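Putative integrase (Listeria innocua, PDB 5U96) probably binds DNA and exchanges strands as a serine integrase, the present chain being its coiled-coil domain, whose interactions mediate the direction of recombination. Local coordinates at residues D19-G24 / E30-M35; K8-K13 / D39-Y44. One frame throughout, in Å; residues are numbered along the deposited sequence.

From the N terminus the chain runs up helix 7-23, turns through a short connection and returns along helix 28-50, so the whole fold is an antiparallel helical hairpin. Residues 8-13, early in the first helix, meet residues 39-44 when the second helix comes back beside them; interaction 2 thus closes the long loop. Interaction 1, between 19-24 and 30-35, closes a much shorter one next to the turn and is nested inside the loop closed by interaction 2. Their centres lie about 15 Å apart. Together they tie the same two helices near the turn and farther down the hairpin, and both also reach the second subunit of the assembly.

Interaction 1 of 2, residues D19-G24 / E30-M35; sequences DLYING and ELDSMM
One face of the Tyr21 ring carries the CD1 methyl of Leu31, set over the middle of the ring as a CH-pi contact, with CD1 3.7 Å from the ring centroid and nearly along the ring normal. At the ring's edge, in its plane, lies the carboxylate oxygen OD1 of Asp32. Tyr21 OH stands 2.9 Å from Asp32 OD1 and 3.0 Å from Leu31 O. The carboxylate is turned 41° from the ring plane. With CG anti to its carbonyl carbon (chi1 -69°), Tyr21 sends its ring across the gap to the other helix; tyrosine suits the place because its flat surface takes a methyl while its hydroxyl reaches two polar neighbours, Asp32 OD1 and Leu31 O. Packing is close here, with Leu31 CB 3.3 Å from Tyr21 CZ. Leu31 uses its branch doubly: CD1 serves the ring, whereas CD2 packs 3.7 Å from Leu20 CD1, joining two buried leucines. Leu31 also touches Leu17 of helix 7-23, and Leu20 packs on Tyr21 of the second subunit. The axes of 19-23 and 30-35 run at 162°, 11.3 Å apart at closest, a wide separation bridged by large side chains next to the turn of an antiparallel coiled-coil hairpin.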
ATOM      1  N   ASP A  19      -5.690  -3.803   8.422  1.00 35.18           N
ATOM      2  CA  ASP A  19      -7.124  -3.541   8.373  1.00 34.79           C
ATOM      3  C   ASP A  19      -7.687  -3.815   6.981  1.00 35.99           C
ATOM      4  O   ASP A  19      -8.894  -3.983   6.815  1.00 35.68           O
ATOM      5  CB  ASP A  19      -7.420  -2.096   8.775  1.00 34.62           C
ATOM      6  CG  ASP A  19      -6.793  -1.718  10.102  1.00 34.34           C
ATOM      7  OD1 ASP A  19      -6.431  -2.632  10.870  1.00 35.45           O
ATOM      8  OD2 ASP A  19      -6.665  -0.508  10.378  1.00 34.86           O
ATOM      9  N   LEU A  20      -6.809  -3.853   5.984  1.00 35.81           N
ATOM     10  CA  LEU A  20      -7.220  -4.148   4.616  1.00 36.64           C
ATOM     11  C   LEU A  20      -7.368  -5.652   4.408  1.00 37.21           C
ATOM     12  O   LEU A  20      -8.180  -6.094   3.593  1.00 35.02           O
ATOM     13  CB  LEU A  20      -6.214  -3.570   3.617  1.00 35.90           C
ATOM     14  CG  LEU A  20      -6.035  -2.050   3.654  1.00 35.23           C
ATOM     15  CD1 LEU A  20      -5.015  -1.611   2.616  1.00 34.90           C
ATOM     16  CD2 LEU A  20      -7.361  -1.333   3.437  1.00 34.94           C
ATOM     17  N   TYR A  21      -6.585  -6.436   5.142  1.00 37.09           N
ATOM     18  CA  TYR A  21      -6.715  -7.888   5.104  1.00 37.40           C
ATOM     19  C   TYR A  21      -8.038  -8.321   5.731  1.00 37.41           C
ATOM     20  O   TYR A  21      -8.741  -9.174   5.190  1.00 38.23           O
ATOM     21  CB  TYR A  21      -5.554  -8.572   5.834  1.00 37.30           C
ATOM     22  CG  TYR A  21      -4.203  -8.457   5.159  1.00 36.97           C
ATOM     23  CD1 TYR A  21      -3.810  -9.357   4.178  1.00 37.15           C
ATOM     24  CD2 TYR A  21      -3.310  -7.465   5.526  1.00 36.51           C
ATOM     25  CE1 TYR A  21      -2.568  -9.257   3.573  1.00 37.04           C
ATOM     26  CE2 TYR A  21      -2.070  -7.356   4.931  1.00 36.56           C
ATOM     27  CZ  TYR A  21      -1.703  -8.254   3.956  1.00 36.86           C
ATOM     28  OH  TYR A  21      -0.465  -8.142   3.365  1.00 37.57           O
ATOM     29  N   ILE A  22      -8.376  -7.725   6.873  1.00 37.37           N
ATOM     30  CA  ILE A  22      -9.574  -8.114   7.610  1.00 37.71           C
ATOM     31  C   ILE A  22     -10.817  -7.525   6.950  1.00 38.84           C
ATOM     32  O   ILE A  22     -11.915  -8.065   7.076  1.00 39.13           O
ATOM     33  CB  ILE A  22      -9.499  -7.677   9.093  1.00 37.55           C
ATOM     34  CG1 ILE A  22      -9.700  -6.168   9.247  1.00 38.04           C
ATOM     35  CG2 ILE A  22      -8.166  -8.082   9.689  1.00 37.66           C
ATOM     36  CD1 ILE A  22     -11.060  -5.793   9.790  1.00 38.34           C
ATOM     37  N   ASN A  23     -10.631  -6.412   6.245  1.00 38.04           N
ATOM     38  CA  ASN A  23     -11.667  -5.877   5.374  1.00 38.63           C
ATOM     39  C   ASN A  23     -12.018  -6.917   4.316  1.00 38.67           C
ATOM     40  O   ASN A  23     -13.171  -7.030   3.897  1.00 39.06           O
ATOM     41  CB  ASN A  23     -11.198  -4.571   4.727  1.00 37.54           C
ATOM     42  CG  ASN A  23     -12.053  -4.161   3.543  1.00 38.47           C
ATOM     43  OD1 ASN A  23     -11.966  -4.748   2.465  1.00 38.14           O
ATOM     44  ND2 ASN A  23     -12.869  -3.132   3.733  1.00 38.48           N
ATOM     45  N   GLY A  24     -11.007  -7.667   3.887  1.00 38.13           N
ATOM     46  CA  GLY A  24     -11.210  -8.845   3.065  1.00 38.39           C
ATOM     47  C   GLY A  24     -11.020  -8.606   1.580  1.00 38.43           C
ATOM     48  O   GLY A  24     -10.644  -9.521   0.849  1.00 38.60           O
ATOM     49  N   GLU A  30      -0.583  -7.699  -3.394  1.00 38.08           N
ATOM     50  CA  GLU A  30      -0.353  -6.260  -3.359  1.00 39.09           C
ATOM     51  C   GLU A  30       0.038  -5.831  -1.950  1.00 38.06           C
ATOM     52  O   GLU A  30       0.974  -5.054  -1.759  1.00 38.74           O
ATOM     53  CB  GLU A  30      -1.601  -5.496  -3.808  1.00 39.11           C
ATOM     54  CG  GLU A  30      -2.087  -5.835  -5.210  1.00 38.87           C
ATOM     55  CD  GLU A  30      -3.395  -5.144  -5.554  1.00 38.40           C
ATOM     56  OE1 GLU A  30      -3.922  -4.403  -4.696  1.00 37.34           O
ATOM     57  OE2 GLU A  30      -3.896  -5.341  -6.680  1.00 38.88           O
ATOM     58  N   LEU A  31      -0.686  -6.353  -0.967  1.00 38.59           N
ATOM     59  CA  LEU A  31      -0.492  -5.980   0.428  1.00 37.98           C
ATOM     60  C   LEU A  31       0.773  -6.606   1.018  1.00 37.98           C
ATOM     61  O   LEU A  31       1.291  -6.134   2.031  1.00 37.80           O
ATOM     62  CB  LEU A  31      -1.714  -6.396   1.254  1.00 37.74           C
ATOM     63  CG  LEU A  31      -3.083  -5.898   0.784  1.00 37.16           C
ATOM     64  CD1 LEU A  31      -4.181  -6.675   1.490  1.00 37.50           C
ATOM     65  CD2 LEU A  31      -3.239  -4.407   1.036  1.00 36.92           C
ATOM     66  N   ASP A  32       1.270  -7.663   0.380  1.00 38.17           N
ATOM     67  CA  ASP A  32       2.426  -8.401   0.888  1.00 38.34           C
ATOM     68  C   ASP A  32       3.735  -7.696   0.545  1.00 38.81           C
ATOM     69  O   ASP A  32       4.725  -7.830   1.264  1.00 38.83           O
ATOM     70  CB  ASP A  32       2.443  -9.828   0.325  1.00 38.04           C
ATOM     71  CG  ASP A  32       1.540 -10.775   1.097  1.00 37.49           C
ATOM     72  OD1 ASP A  32       0.606 -10.298   1.776  1.00 37.25           O
ATOM     73  OD2 ASP A  32       1.766 -12.001   1.023  1.00 37.97           O
ATOM     74  N   SER A  33       3.734  -6.947  -0.552  1.00 39.63           N
ATOM     75  CA  SER A  33       4.938  -6.262  -1.010  1.00 39.28           C
ATOM     76  C   SER A  33       5.336  -5.127  -0.075  1.00 38.94           C
ATOM     77  O   SER A  33       6.514  -4.949   0.231  1.00 39.24           O
ATOM     78  CB  SER A  33       4.735  -5.716  -2.423  1.00 39.55           C
ATOM     79  OG  SER A  33       4.524  -6.768  -3.347  1.00 40.39           O
ATOM     80  N   MET A  34       4.354  -4.353   0.370  1.00 38.89           N
ATOM     81  CA  MET A  34       4.618  -3.229   1.262  1.00 39.00           C
ATOM     82  C   MET A  34       4.849  -3.713   2.685  1.00 38.06           C
ATOM     83  O   MET A  34       5.570  -3.080   3.454  1.00 37.96           O
ATOM     84  CB  MET A  34       3.463  -2.236   1.229  1.00 38.92           C
ATOM     85  CG  MET A  34       3.127  -1.750  -0.167  1.00 38.65           C
ATOM     86  SD  MET A  34       1.697  -0.667  -0.194  1.00 34.75           S
ATOM     87  CE  MET A  34       0.391  -1.819   0.219  1.00 36.09           C
ATOM     88  N   MET A  35       4.226  -4.832   3.035  1.00 38.56           N
ATOM     89  CA  MET A  35       4.441  -5.438   4.340  1.00 38.51           C
ATOM     90  C   MET A  35       5.885  -5.911   4.455  1.00 38.50           C
ATOM     91  O   MET A  35       6.485  -5.849   5.527  1.00 38.80           O
ATOM     92  CB  MET A  35       3.478  -6.604   4.561  1.00 38.75           C
ATOM     93  CG  MET A  35       3.676  -7.318   5.887  1.00 38.58           C
ATOM     94  SD  MET A  35       3.405  -6.248   7.313  1.00 36.73           S
ATOM     95  CE  MET A  35       1.617  -6.240   7.400  1.00 37.09           C
TER

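Interaction 2 of 2, residues K8-K13 / D39-Y44; sequences KIEHAK and DAQINY
The helical segments 8-13 and 39-44 run nearly antiparallel, their axes 165° apart in direction and 9.9 Å apart at closest approach, with Glu10 and Ile42 the nearest pair of alpha carbons. This is the two-helix packing of the antiparallel coiled-coil hairpin, well away from its turn. No hydrogen bond passes between the two segments, and the contact is van der Waals packing, partly of a carboxylate oxygen on methylenes. The CB of Glu10 is directed toward the opposite helix and lies 3.9 Å from Ile42 CG1. Beyond that methylene the bend at chi2 (-66°) brings the carboxylate against CB and CG of Gln41, with Glu10 OE2 3.4 Å from Gln41 CG, while Gln41's own bend at chi2 leads its amide away from helix 7-23. The two side chains cross at about a right angle, carboxylate and amide planes 45° apart. Although buried, Glu10 can serve here because its methylenes offer apolar surface while its charge is met within its own helix: Lys13 NZ forms a salt bridge with Glu10 OE2 at 3.5 Å, one turn on. That pairing would be expected to favour the ionised carboxylate. Ile38 and Tyr45 of helix 28-50 also touch Glu10, while Lys13 packs on Ile22 of the second subunit. Ile42 suits its buried place by being branched and wholly apolar. Its longer arm extends past Glu10 and ends against the imidazole of His11 at the exposed border, where CD1 stands 3.9 Å from His11 CD2.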
ATOM      1  N   LYS A   8       6.492   2.804  16.726  1.00 39.06           N
ATOM      2  CA  LYS A   8       5.066   2.983  16.989  1.00 39.30           C
ATOM      3  C   LYS A   8       4.351   3.505  15.749  1.00 38.27           C
ATOM      4  O   LYS A   8       3.182   3.190  15.521  1.00 37.36           O
ATOM      5  CB  LYS A   8       4.840   3.936  18.163  1.00 39.95           C
ATOM      6  CG  LYS A   8       5.213   3.355  19.518  1.00 39.72           C
ATOM      7  CD  LYS A   8       4.939   4.345  20.642  1.00 39.59           C
ATOM      8  CE  LYS A   8       5.586   3.917  21.950  1.00 39.17           C
ATOM      9  NZ  LYS A   8       7.070   3.862  21.843  1.00 38.27           N
ATOM     10  N   ILE A   9       5.050   4.307  14.953  1.00 36.71           N
ATOM     11  CA  ILE A   9       4.507   4.769  13.685  1.00 37.22           C
ATOM     12  C   ILE A   9       4.437   3.602  12.706  1.00 35.08           C
ATOM     13  O   ILE A   9       3.445   3.432  12.001  1.00 35.22           O
ATOM     14  CB  ILE A   9       5.351   5.905  13.071  1.00 37.77           C
ATOM     15  CG1 ILE A   9       5.297   7.147  13.968  1.00 38.16           C
ATOM     16  CG2 ILE A   9       4.860   6.224  11.659  1.00 36.14           C
ATOM     17  CD1 ILE A   9       6.020   8.354  13.400  1.00 37.82           C
ATOM     18  N   GLU A  10       5.501   2.805  12.667  1.00 34.99           N
ATOM     19  CA  GLU A  10       5.556   1.647  11.783  1.00 35.44           C
ATOM     20  C   GLU A  10       4.469   0.639  12.143  1.00 34.48           C
ATOM     21  O   GLU A  10       3.894  -0.005  11.266  1.00 32.93           O
ATOM     22  CB  GLU A  10       6.935   0.986  11.849  1.00 35.11           C
ATOM     23  CG  GLU A  10       8.018   1.728  11.076  1.00 35.22           C
ATOM     24  CD  GLU A  10       7.778   1.728   9.576  1.00 34.61           C
ATOM     25  OE1 GLU A  10       7.105   0.802   9.078  1.00 33.62           O
ATOM     26  OE2 GLU A  10       8.260   2.658   8.896  1.00 35.01           O
ATOM     27  N   HIS A  11       4.192   0.508  13.436  1.00 34.64           N
ATOM     28  CA  HIS A  11       3.124  -0.369  13.899  1.00 34.59           C
ATOM     29  C   HIS A  11       1.771   0.188  13.482  1.00 34.48           C
ATOM     30  O   HIS A  11       0.859  -0.564  13.142  1.00 33.12           O
ATOM     31  CB  HIS A  11       3.186  -0.541  15.417  1.00 35.07           C
ATOM     32  CG  HIS A  11       4.375  -1.318  15.885  1.00 34.92           C
ATOM     33  ND1 HIS A  11       5.041  -1.029  17.057  1.00 35.63           N
ATOM     34  CD2 HIS A  11       5.018  -2.379  15.340  1.00 34.64           C
ATOM     35  CE1 HIS A  11       6.043  -1.874  17.213  1.00 35.54           C
ATOM     36  NE2 HIS A  11       6.051  -2.704  16.185  1.00 35.29           N
ATOM     37  N   ALA A  12       1.647   1.512  13.510  1.00 34.93           N
ATOM     38  CA  ALA A  12       0.453   2.167  12.999  1.00 34.02           C
ATOM     39  C   ALA A  12       0.393   1.972  11.490  1.00 33.55           C
ATOM     40  O   ALA A  12      -0.675   1.753  10.927  1.00 33.31           O
ATOM     41  CB  ALA A  12       0.451   3.643  13.355  1.00 34.64           C
ATOM     42  N   LYS A  13       1.551   2.044  10.840  1.00 33.49           N
ATOM     43  CA  LYS A  13       1.636   1.774   9.410  1.00 33.03           C
ATOM     44  C   LYS A  13       1.340   0.305   9.133  1.00 33.92           C
ATOM     45  O   LYS A  13       0.841  -0.043   8.063  1.00 33.49           O
ATOM     46  CB  LYS A  13       3.017   2.150   8.864  1.00 33.41           C
ATOM     47  CG  LYS A  13       3.235   3.650   8.693  1.00 33.27           C
ATOM     48  CD  LYS A  13       4.637   3.983   8.184  1.00 33.42           C
ATOM     49  CE  LYS A  13       4.937   3.326   6.843  1.00 33.61           C
ATOM     50  NZ  LYS A  13       6.218   3.808   6.252  1.00 34.47           N
ATOM     51  N   ASP A  39       7.700  -4.602   7.540  1.00 37.63           N
ATOM     52  CA  ASP A  39       8.305  -5.534   8.491  1.00 37.91           C
ATOM     53  C   ASP A  39       9.811  -5.316   8.591  1.00 37.80           C
ATOM     54  O   ASP A  39      10.382  -5.359   9.680  1.00 38.19           O
ATOM     55  CB  ASP A  39       8.020  -6.985   8.089  1.00 37.69           C
ATOM     56  CG  ASP A  39       6.578  -7.389   8.326  1.00 37.64           C
ATOM     57  OD1 ASP A  39       5.882  -6.707   9.106  1.00 37.87           O
ATOM     58  OD2 ASP A  39       6.141  -8.402   7.740  1.00 37.78           O
ATOM     59  N   ALA A  40      10.448  -5.082   7.448  1.00 38.01           N
ATOM     60  CA  ALA A  40      11.892  -4.884   7.396  1.00 38.33           C
ATOM     61  C   ALA A  40      12.316  -3.635   8.159  1.00 38.61           C
ATOM     62  O   ALA A  40      13.322  -3.646   8.867  1.00 38.65           O
ATOM     63  CB  ALA A  40      12.355  -4.796   5.954  1.00 38.93           C
ATOM     64  N   GLN A  41      11.551  -2.558   8.011  1.00 38.23           N
ATOM     65  CA  GLN A  41      11.876  -1.301   8.677  1.00 38.46           C
ATOM     66  C   GLN A  41      11.770  -1.449  10.191  1.00 37.88           C
ATOM     67  O   GLN A  41      12.512  -0.811  10.938  1.00 38.13           O
ATOM     68  CB  GLN A  41      10.957  -0.179   8.187  1.00 37.89           C
ATOM     69  CG  GLN A  41      11.299   1.192   8.752  1.00 38.02           C
ATOM     70  CD  GLN A  41      12.769   1.533   8.609  1.00 37.80           C
ATOM     71  OE1 GLN A  41      13.523   1.488   9.580  1.00 37.99           O
ATOM     72  NE2 GLN A  41      13.186   1.869   7.396  1.00 38.76           N
ATOM     73  N   ILE A  42      10.847  -2.293  10.639  1.00 37.41           N
ATOM     74  CA  ILE A  42      10.736  -2.620  12.054  1.00 37.74           C
ATOM     75  C   ILE A  42      11.976  -3.379  12.511  1.00 38.13           C
ATOM     76  O   ILE A  42      12.412  -3.251  13.655  1.00 37.82           O
ATOM     77  CB  ILE A  42       9.482  -3.472  12.349  1.00 37.51           C
ATOM     78  CG1 ILE A  42       8.212  -2.676  12.038  1.00 36.32           C
ATOM     79  CG2 ILE A  42       9.483  -3.937  13.802  1.00 38.20           C
ATOM     80  CD1 ILE A  42       6.939  -3.501  12.091  1.00 36.37           C
ATOM     81  N   ASN A  43      12.540  -4.168  11.603  1.00 38.24           N
ATOM     82  CA  ASN A  43      13.690  -5.003  11.916  1.00 38.81           C
ATOM     83  C   ASN A  43      14.948  -4.182  12.181  1.00 38.17           C
ATOM     84  O   ASN A  43      15.698  -4.467  13.115  1.00 39.33           O
ATOM     85  CB  ASN A  43      13.948  -5.989  10.775  1.00 38.30           C
ATOM     86  CG  ASN A  43      14.814  -7.159  11.196  1.00 38.28           C
ATOM     87  OD1 ASN A  43      14.960  -7.446  12.384  1.00 38.68           O
ATOM     88  ND2 ASN A  43      15.392  -7.847  10.219  1.00 38.26           N
ATOM     89  N   TYR A  44      15.178  -3.166  11.356  1.00 38.72           N
ATOM     90  CA  TYR A  44      16.357  -2.317  11.499  1.00 39.70           C
ATOM     91  C   TYR A  44      16.281  -1.490  12.779  1.00 39.59           C
ATOM     92  O   TYR A  44      17.282  -1.318  13.475  1.00 39.86           O
ATOM     93  CB  TYR A  44      16.517  -1.395  10.288  1.00 40.90           C
ATOM     94  CG  TYR A  44      17.819  -0.619  10.295  1.00 41.67           C
ATOM     95  CD1 TYR A  44      19.026  -1.254  10.030  1.00 41.60           C
ATOM     96  CD2 TYR A  44      17.844   0.741  10.571  1.00 42.37           C
ATOM     97  CE1 TYR A  44      20.221  -0.556  10.040  1.00 42.31           C
ATOM     98  CE2 TYR A  44      19.034   1.448  10.580  1.00 43.37           C
ATOM     99  CZ  TYR A  44      20.220   0.794  10.317  1.00 43.03           C
ATOM    100  OH  TYR A  44      21.408   1.492  10.329  1.00 42.83           O
TER